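Local coordinates for protein glycerate dehydrogenase (Bacillus sp. 5mfcol3.1, PDB 6P2I) that probably reduces acyclic imino acids to amino acids with NADPH, as an imine reductase of the D-isomer-specific 2-hydroxyacid dehydrogenase family, at residues Ala38-Glu51 with Met59-Thr73. Sequence-based numbering, arbitrary orientation. Where two conformers were deposited one is given.
With DAR (D-arginine), chain D.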
loop_
_atom_site.group_PDB
_atom_site.type_symbol
_atom_site.label_atom_id
_atom_site.label_comp_id
_atom_site.label_asym_id
_atom_site.label_seq_id
_atom_site.Cartn_x
_atom_site.Cartn_y
_atom_site.Cartn_z
ATOM N N ALA A 38 -26.642 -22.943 -20.041
ATOM C CA ALA A 38 -26.513 -21.511 -20.279
ATOM C C ALA A 38 -27.431 -21.066 -21.407
ATOM O O ALA A 38 -28.176 -20.087 -21.267
ATOM C CB ALA A 38 -25.056 -21.170 -20.592
ATOM N N ILE A 39 -27.403 -21.786 -22.532
ATOM C CA ILE A 39 -28.281 -21.453 -23.651
ATOM C C ILE A 39 -29.740 -21.546 -23.223
ATOM O O ILE A 39 -30.561 -20.686 -23.573
ATOM C CB ILE A 39 -27.990 -22.365 -24.856
ATOM C CG1 ILE A 39 -26.617 -22.027 -25.448
ATOM C CG2 ILE A 39 -29.084 -22.227 -25.894
ATOM C CD1 ILE A 39 -26.125 -23.048 -26.453
ATOM N N ASN A 40 -30.083 -22.579 -22.445
ATOM C CA ASN A 40 -31.465 -22.744 -22.011
ATOM C C ASN A 40 -31.893 -21.614 -21.083
ATOM O O ASN A 40 -33.000 -21.075 -21.224
ATOM C CB ASN A 40 -31.654 -24.094 -21.320
ATOM C CG ASN A 40 -33.115 -24.422 -21.084
ATOM O OD1 ASN A 40 -33.624 -24.293 -19.970
ATOM N ND2 ASN A 40 -33.806 -24.834 -22.143
ATOM N N ARG A 41 -31.037 -21.244 -20.126
ATOM C CA ARG A 41 -31.386 -20.154 -19.222
ATOM C C ARG A 41 -31.494 -18.845 -19.979
ATOM O O ARG A 41 -32.412 -18.055 -19.731
ATOM C CB ARG A 41 -30.358 -20.042 -18.097
ATOM C CG ARG A 41 -30.370 -21.236 -17.165
ATOM C CD ARG A 41 -29.100 -21.322 -16.333
ATOM N NE ARG A 41 -29.078 -22.579 -15.585
ATOM C CZ ARG A 41 -28.196 -22.867 -14.632
ATOM N NH1 ARG A 41 -27.252 -21.983 -14.287
ATOM N NH2 ARG A 41 -28.261 -24.042 -14.014
ATOM N N LEU A 42 -30.571 -18.606 -20.916
ATOM C CA LEU A 42 -30.633 -17.382 -21.705
ATOM C C LEU A 42 -31.879 -17.344 -22.583
ATOM O O LEU A 42 -32.444 -16.268 -22.803
ATOM C CB LEU A 42 -29.368 -17.244 -22.555
ATOM C CG LEU A 42 -28.119 -16.923 -21.718
ATOM C CD1 LEU A 42 -26.840 -17.247 -22.496
ATOM C CD2 LEU A 42 -28.108 -15.469 -21.237
ATOM N N SER A 43 -32.324 -18.494 -23.078
ATOM C CA SER A 43 -33.483 -18.539 -23.960
ATOM C C SER A 43 -34.815 -18.579 -23.219
ATOM O O SER A 43 -35.869 -18.527 -23.869
ATOM C CB SER A 43 -33.390 -19.756 -24.887
ATOM O OG SER A 43 -32.218 -19.702 -25.679
ATOM N N SER A 44 -34.798 -18.659 -21.889
ATOM C CA SER A 44 -36.016 -18.743 -21.097
ATOM C C SER A 44 -36.311 -17.445 -20.358
ATOM O O SER A 44 -37.153 -17.424 -19.454
ATOM C CB SER A 44 -35.920 -19.911 -20.116
ATOM O OG SER A 44 -35.692 -21.127 -20.814
ATOM N N THR A 45 -35.641 -16.358 -20.732
ATOM C CA THR A 45 -35.715 -15.118 -19.987
ATOM C C THR A 45 -35.756 -13.948 -20.961
ATOM O O THR A 45 -35.380 -14.066 -22.131
ATOM C CB THR A 45 -34.530 -15.011 -19.009
ATOM O OG1 THR A 45 -34.799 -14.010 -18.020
ATOM C CG2 THR A 45 -33.223 -14.673 -19.735
ATOM N N ASP A 46 -36.233 -12.810 -20.464
ATOM C CA ASP A 46 -36.239 -11.596 -21.261
ATOM C C ASP A 46 -35.034 -10.715 -20.967
ATOM O O ASP A 46 -34.429 -10.167 -21.895
ATOM C CB ASP A 46 -37.531 -10.823 -21.011
ATOM C CG ASP A 46 -38.753 -11.672 -21.241
ATOM O OD1 ASP A 46 -38.982 -12.076 -22.405
ATOM O OD2 ASP A 46 -39.455 -11.976 -20.251
ATOM N N ILE A 47 -34.667 -10.589 -19.690
ATOM C CA ILE A 47 -33.425 -9.961 -19.258
ATOM C C ILE A 47 -32.571 -11.035 -18.605
ATOM O O ILE A 47 -33.082 -11.849 -17.827
ATOM C CB ILE A 47 -33.683 -8.805 -18.270
ATOM C CG1 ILE A 47 -34.580 -7.742 -18.910
ATOM C CG2 ILE A 47 -32.363 -8.221 -17.768
ATOM C CD1 ILE A 47 -35.005 -6.649 -17.933
ATOM N N ALA A 48 -31.283 -11.062 -18.943
ATOM C CA ALA A 48 -30.342 -11.976 -18.310
ATOM C C ALA A 48 -29.239 -11.177 -17.639
ATOM O O ALA A 48 -28.866 -10.105 -18.115
ATOM C CB ALA A 48 -29.719 -12.949 -19.311
ATOM N N ILE A 49 -28.724 -11.721 -16.536
ATOM C CA ILE A 49 -27.573 -11.173 -15.813
ATOM C C ILE A 49 -26.515 -12.265 -15.761
ATOM O O ILE A 49 -26.828 -13.423 -15.466
ATOM C CB ILE A 49 -27.943 -10.727 -14.392
ATOM C CG1 ILE A 49 -29.139 -9.773 -14.413
ATOM C CG2 ILE A 49 -26.709 -10.069 -13.705
ATOM C CD1 ILE A 49 -29.914 -9.750 -13.114
ATOM N N VAL A 50 -25.264 -11.909 -16.036
ATOM C CA VAL A 50 -24.209 -12.908 -16.123
ATOM C C VAL A 50 -22.982 -12.414 -15.363
ATOM O O VAL A 50 -22.679 -11.214 -15.362
ATOM C CB VAL A 50 -23.872 -13.233 -17.594
ATOM C CG1 VAL A 50 -23.341 -11.991 -18.322
ATOM C CG2 VAL A 50 -22.888 -14.386 -17.680
ATOM N N GLU A 51 -22.296 -13.340 -14.694
ATOM C CA GLU A 51 -21.073 -13.014 -13.953
ATOM C C GLU A 51 -19.856 -13.805 -14.405
ATOM O O GLU A 51 -18.735 -13.270 -14.404
ATOM C CB GLU A 51 -21.278 -13.239 -12.448
ATOM C CG GLU A 51 -19.996 -12.969 -11.640
ATOM C CD GLU A 51 -20.207 -12.831 -10.150
ATOM O OE1 GLU A 51 -19.187 -12.772 -9.425
ATOM O OE2 GLU A 51 -21.363 -12.771 -9.697
ATOM N N MET A 59 -23.188 -19.953 -29.315
ATOM C CA MET A 59 -24.288 -19.981 -28.353
ATOM C C MET A 59 -25.386 -18.995 -28.725
ATOM O O MET A 59 -26.574 -19.323 -28.650
ATOM C CB MET A 59 -23.771 -19.666 -26.945
ATOM C CG MET A 59 -22.914 -20.751 -26.334
ATOM S SD MET A 59 -21.981 -20.169 -24.918
ATOM C CE MET A 59 -23.309 -19.828 -23.759
ATOM N N ILE A 60 -25.007 -17.771 -29.100
ATOM C CA ILE A 60 -25.991 -16.725 -29.367
ATOM C C ILE A 60 -26.868 -17.088 -30.557
ATOM O O ILE A 60 -28.067 -16.779 -30.573
ATOM C CB ILE A 60 -25.263 -15.377 -29.566
ATOM C CG1 ILE A 60 -24.584 -14.952 -28.261
ATOM C CG2 ILE A 60 -26.216 -14.294 -30.050
ATOM C CD1 ILE A 60 -23.363 -14.083 -28.454
ATOM N N GLU A 61 -26.310 -17.777 -31.553
ATOM C CA GLU A 61 -27.120 -18.213 -32.683
ATOM C C GLU A 61 -28.217 -19.183 -32.260
ATOM O O GLU A 61 -29.228 -19.299 -32.961
ATOM C CB GLU A 61 -26.221 -18.838 -33.745
ATOM C CG GLU A 61 -25.136 -17.885 -34.230
ATOM C CD GLU A 61 -24.330 -18.425 -35.394
ATOM O OE1 GLU A 61 -24.015 -19.634 -35.398
ATOM O OE2 GLU A 61 -24.016 -17.634 -36.311
ATOM N N LYS A 62 -28.059 -19.857 -31.120
ATOM C CA LYS A 62 -29.053 -20.801 -30.623
ATOM C C LYS A 62 -30.009 -20.186 -29.609
ATOM O O LYS A 62 -30.927 -20.871 -29.148
ATOM C CB LYS A 62 -28.355 -22.014 -30.003
ATOM C CG LYS A 62 -27.534 -22.831 -30.997
ATOM C CD LYS A 62 -26.617 -23.820 -30.291
ATOM C CE LYS A 62 -25.771 -24.591 -31.293
ATOM N NZ LYS A 62 -24.732 -25.425 -30.626
ATOM N N ILE A 63 -29.822 -18.926 -29.256
ATOM C CA ILE A 63 -30.628 -18.258 -28.243
ATOM C C ILE A 63 -31.883 -17.679 -28.881
ATOM O O ILE A 63 -31.850 -17.160 -30.002
ATOM C CB ILE A 63 -29.798 -17.163 -27.544
ATOM C CG1 ILE A 63 -28.719 -17.805 -26.672
ATOM C CG2 ILE A 63 -30.686 -16.233 -26.707
ATOM C CD1 ILE A 63 -27.773 -16.815 -26.030
ATOM N N SER A 64 -32.999 -17.774 -28.162
ATOM C CA SER A 64 -34.228 -17.091 -28.527
ATOM C C SER A 64 -34.738 -16.315 -27.320
ATOM O O SER A 64 -34.200 -16.423 -26.214
ATOM C CB SER A 64 -35.291 -18.084 -29.035
ATOM O OG SER A 64 -35.663 -18.991 -28.010
ATOM N N ARG A 65 -35.763 -15.494 -27.570
ATOM C CA ARG A 65 -36.493 -14.713 -26.568
ATOM C C ARG A 65 -35.678 -13.584 -25.946
ATOM O O ARG A 65 -36.165 -12.450 -25.860
ATOM C CB ARG A 65 -37.034 -15.623 -25.463
ATOM C CG ARG A 65 -37.761 -14.864 -24.373
ATOM C CD ARG A 65 -38.406 -15.797 -23.364
ATOM N NE ARG A 65 -39.002 -15.067 -22.247
ATOM C CZ ARG A 65 -39.652 -15.647 -21.244
ATOM N NH1 ARG A 65 -39.783 -16.968 -21.218
ATOM N NH2 ARG A 65 -40.172 -14.913 -20.268
ATOM N N LEU A 66 -34.450 -13.880 -25.516
ATOM C CA LEU A 66 -33.616 -12.912 -24.801
ATOM C C LEU A 66 -33.535 -11.576 -25.533
ATOM O O LEU A 66 -33.264 -11.529 -26.733
ATOM C CB LEU A 66 -32.207 -13.490 -24.623
ATOM C CG LEU A 66 -31.202 -12.601 -23.883
ATOM C CD1 LEU A 66 -31.653 -12.403 -22.446
ATOM C CD2 LEU A 66 -29.817 -13.217 -23.956
ATOM N N LYS A 67 -33.733 -10.477 -24.795
ATOM C CA LYS A 67 -33.625 -9.150 -25.384
ATOM C C LYS A 67 -32.550 -8.278 -24.758
ATOM O O LYS A 67 -32.094 -7.336 -25.416
ATOM C CB LYS A 67 -34.966 -8.403 -25.294
ATOM C CG LYS A 67 -36.067 -8.971 -26.194
ATOM C CD LYS A 67 -35.601 -9.067 -27.637
ATOM C CE LYS A 67 -35.383 -7.680 -28.231
ATOM N NZ LYS A 67 -34.743 -7.732 -29.576
ATOM N N TYR A 68 -32.122 -8.564 -23.529
ATOM C CA TYR A 68 -31.242 -7.664 -22.787
ATOM C C TYR A 68 -30.347 -8.483 -21.872
ATOM O O TYR A 68 -30.843 -9.286 -21.069
ATOM C CB TYR A 68 -32.061 -6.658 -21.983
ATOM C CG TYR A 68 -31.258 -5.571 -21.273
ATOM C CD1 TYR A 68 -30.108 -5.015 -21.840
ATOM C CD2 TYR A 68 -31.676 -5.090 -20.045
ATOM C CE1 TYR A 68 -29.391 -4.001 -21.161
ATOM C CE2 TYR A 68 -30.990 -4.098 -19.384
ATOM C CZ TYR A 68 -29.859 -3.555 -19.936
ATOM O OH TYR A 68 -29.210 -2.562 -19.227
ATOM N N LEU A 69 -29.037 -8.292 -22.014
ATOM C CA LEU A 69 -28.034 -8.966 -21.202
ATOM C C LEU A 69 -27.266 -7.926 -20.412
ATOM O O LEU A 69 -26.792 -6.938 -20.985
ATOM C CB LEU A 69 -27.072 -9.774 -22.072
ATOM C CG LEU A 69 -25.923 -10.478 -21.353
ATOM C CD1 LEU A 69 -26.455 -11.561 -20.434
ATOM C CD2 LEU A 69 -24.950 -11.074 -22.359
ATOM N N ILE A 70 -27.143 -8.153 -19.105
ATOM C CA ILE A 70 -26.367 -7.303 -18.208
ATOM C C ILE A 70 -25.203 -8.126 -17.681
ATOM O O ILE A 70 -25.417 -9.196 -17.098
ATOM C CB ILE A 70 -27.221 -6.786 -17.041
ATOM C CG1 ILE A 70 -28.412 -5.975 -17.561
ATOM C CG2 ILE A 70 -26.349 -5.998 -16.038
ATOM C CD1 ILE A 70 -29.506 -5.794 -16.531
ATOM N N THR A 71 -23.974 -7.634 -17.872
ATOM C CA THR A 71 -22.847 -8.206 -17.151
ATOM C C THR A 71 -22.793 -7.544 -15.787
ATOM O O THR A 71 -22.932 -6.321 -15.690
ATOM C CB THR A 71 -21.518 -8.011 -17.895
ATOM O OG1 THR A 71 -21.198 -6.612 -18.004
ATOM C CG2 THR A 71 -21.578 -8.663 -19.282
ATOM N N ILE A 72 -22.675 -8.357 -14.732
ATOM C CA ILE A 72 -22.497 -7.807 -13.397
ATOM C C ILE A 72 -21.127 -7.172 -13.288
ATOM O O ILE A 72 -20.900 -6.353 -12.397
ATOM C CB ILE A 72 -22.694 -8.889 -12.314
ATOM C CG1 ILE A 72 -23.058 -8.244 -10.964
ATOM C CG2 ILE A 72 -21.443 -9.739 -12.172
ATOM C CD1 ILE A 72 -24.407 -7.546 -10.974
ATOM N N THR A 73 -20.229 -7.510 -14.203
ATOM C CA THR A 73 -18.857 -7.030 -14.234
ATOM C C THR A 73 -18.740 -5.750 -15.050
ATOM O O THR A 73 -19.606 -5.417 -15.861
ATOM C CB THR A 73 -17.959 -8.099 -14.849
ATOM O OG1 THR A 73 -18.474 -8.448 -16.144
ATOM C CG2 THR A 73 -17.941 -9.331 -13.968
HETATM N N DAR D . -13.333 -8.582 -13.796
HETATM C CA DAR D . -13.720 -7.462 -12.937
HETATM C CB DAR D . -14.149 -7.942 -11.542
HETATM C CG DAR D . -15.386 -8.847 -11.558
HETATM C CD DAR D . -16.024 -8.958 -10.176
HETATM N NE DAR D . -17.281 -9.702 -10.115
HETATM C CZ DAR D . -18.406 -9.115 -9.692
HETATM N NH1 DAR D . -18.539 -7.787 -9.759
HETATM N NH2 DAR D . -19.411 -9.841 -9.202
HETATM C C DAR D . -14.778 -6.610 -13.615
HETATM O O DAR D . -15.639 -5.978 -12.973
HETATM O OXT DAR D . -14.749 -6.550 -14.843
HETATM O O HOH W 1 -37.191 -19.385 -25.966
HETATM O O HOH W 2 -39.173 -19.158 -23.290
HETATM O O HOH W 3 -32.873 -21.791 -27.388
HETATM O O HOH W 4 -38.100 -11.065 -24.570
#
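Ala-48 and Val-50 join Tyr-68, Ile-70 and Ile-72 in the pairing of 47-50 with 68-71, the two strands of a beta-alpha-beta unit whose connection holds helix 57-60, both inside a parallel five-stranded sheet. Backbone bonds run in the parallel register, from Ala-48 N to Tyr-68 O (2.8 Å) as far as Ile-72 N to Val-50 O (2.9 Å).

On the face that carries Ala-48, Val-50 and Leu-69, apolar side chains pack, with Leu-42 of helix 35-43 joining them. Leu-69 CD1 lies against Ala-48 CB (3.7 Å) and Val-50 CG1, Leu-66 CD1 meets the same Ala-48 CB, and Leu-42 splits its methyls, CD1 against Ile-63 CD1 and CD2 against Leu-66 CD2. On the other face Ile-47 and Tyr-68 lie side by side, pointing the same way, with CG2 of the former against CD2 of the latter.

A salt bridge lies just before the two strands begin. Extended, with CG anti to the backbone N (chi1 178°), Arg-65 grips Asp-46 side-on, NE to OD1 and NH2 to OD2 (both 3.0 Å); both oxygens lie close to the guanidinium plane, but the planes are 52° apart, so the nitrogens come in from above the carboxylate. Asp-46 OD2 also accepts from Lys-2 N of the adjoining strand; with an alanine in place of Asp-46, both the Arg-65 guanidinium and that amide would probably be left without their carboxylate partner.

At the C-terminal end the strands deliver pocket residues. Glu-51 CB rests on Ile-72 CG2 (3.5 Å), while Thr-10 and Tyr-5 bind its carboxylate. NH2 of bound D-arginine donates a hydrogen bond to Glu-51 OE1 (2.9 Å, 169°), and CG of the D-arginine lies 3.5 Å from Thr-73 CG2.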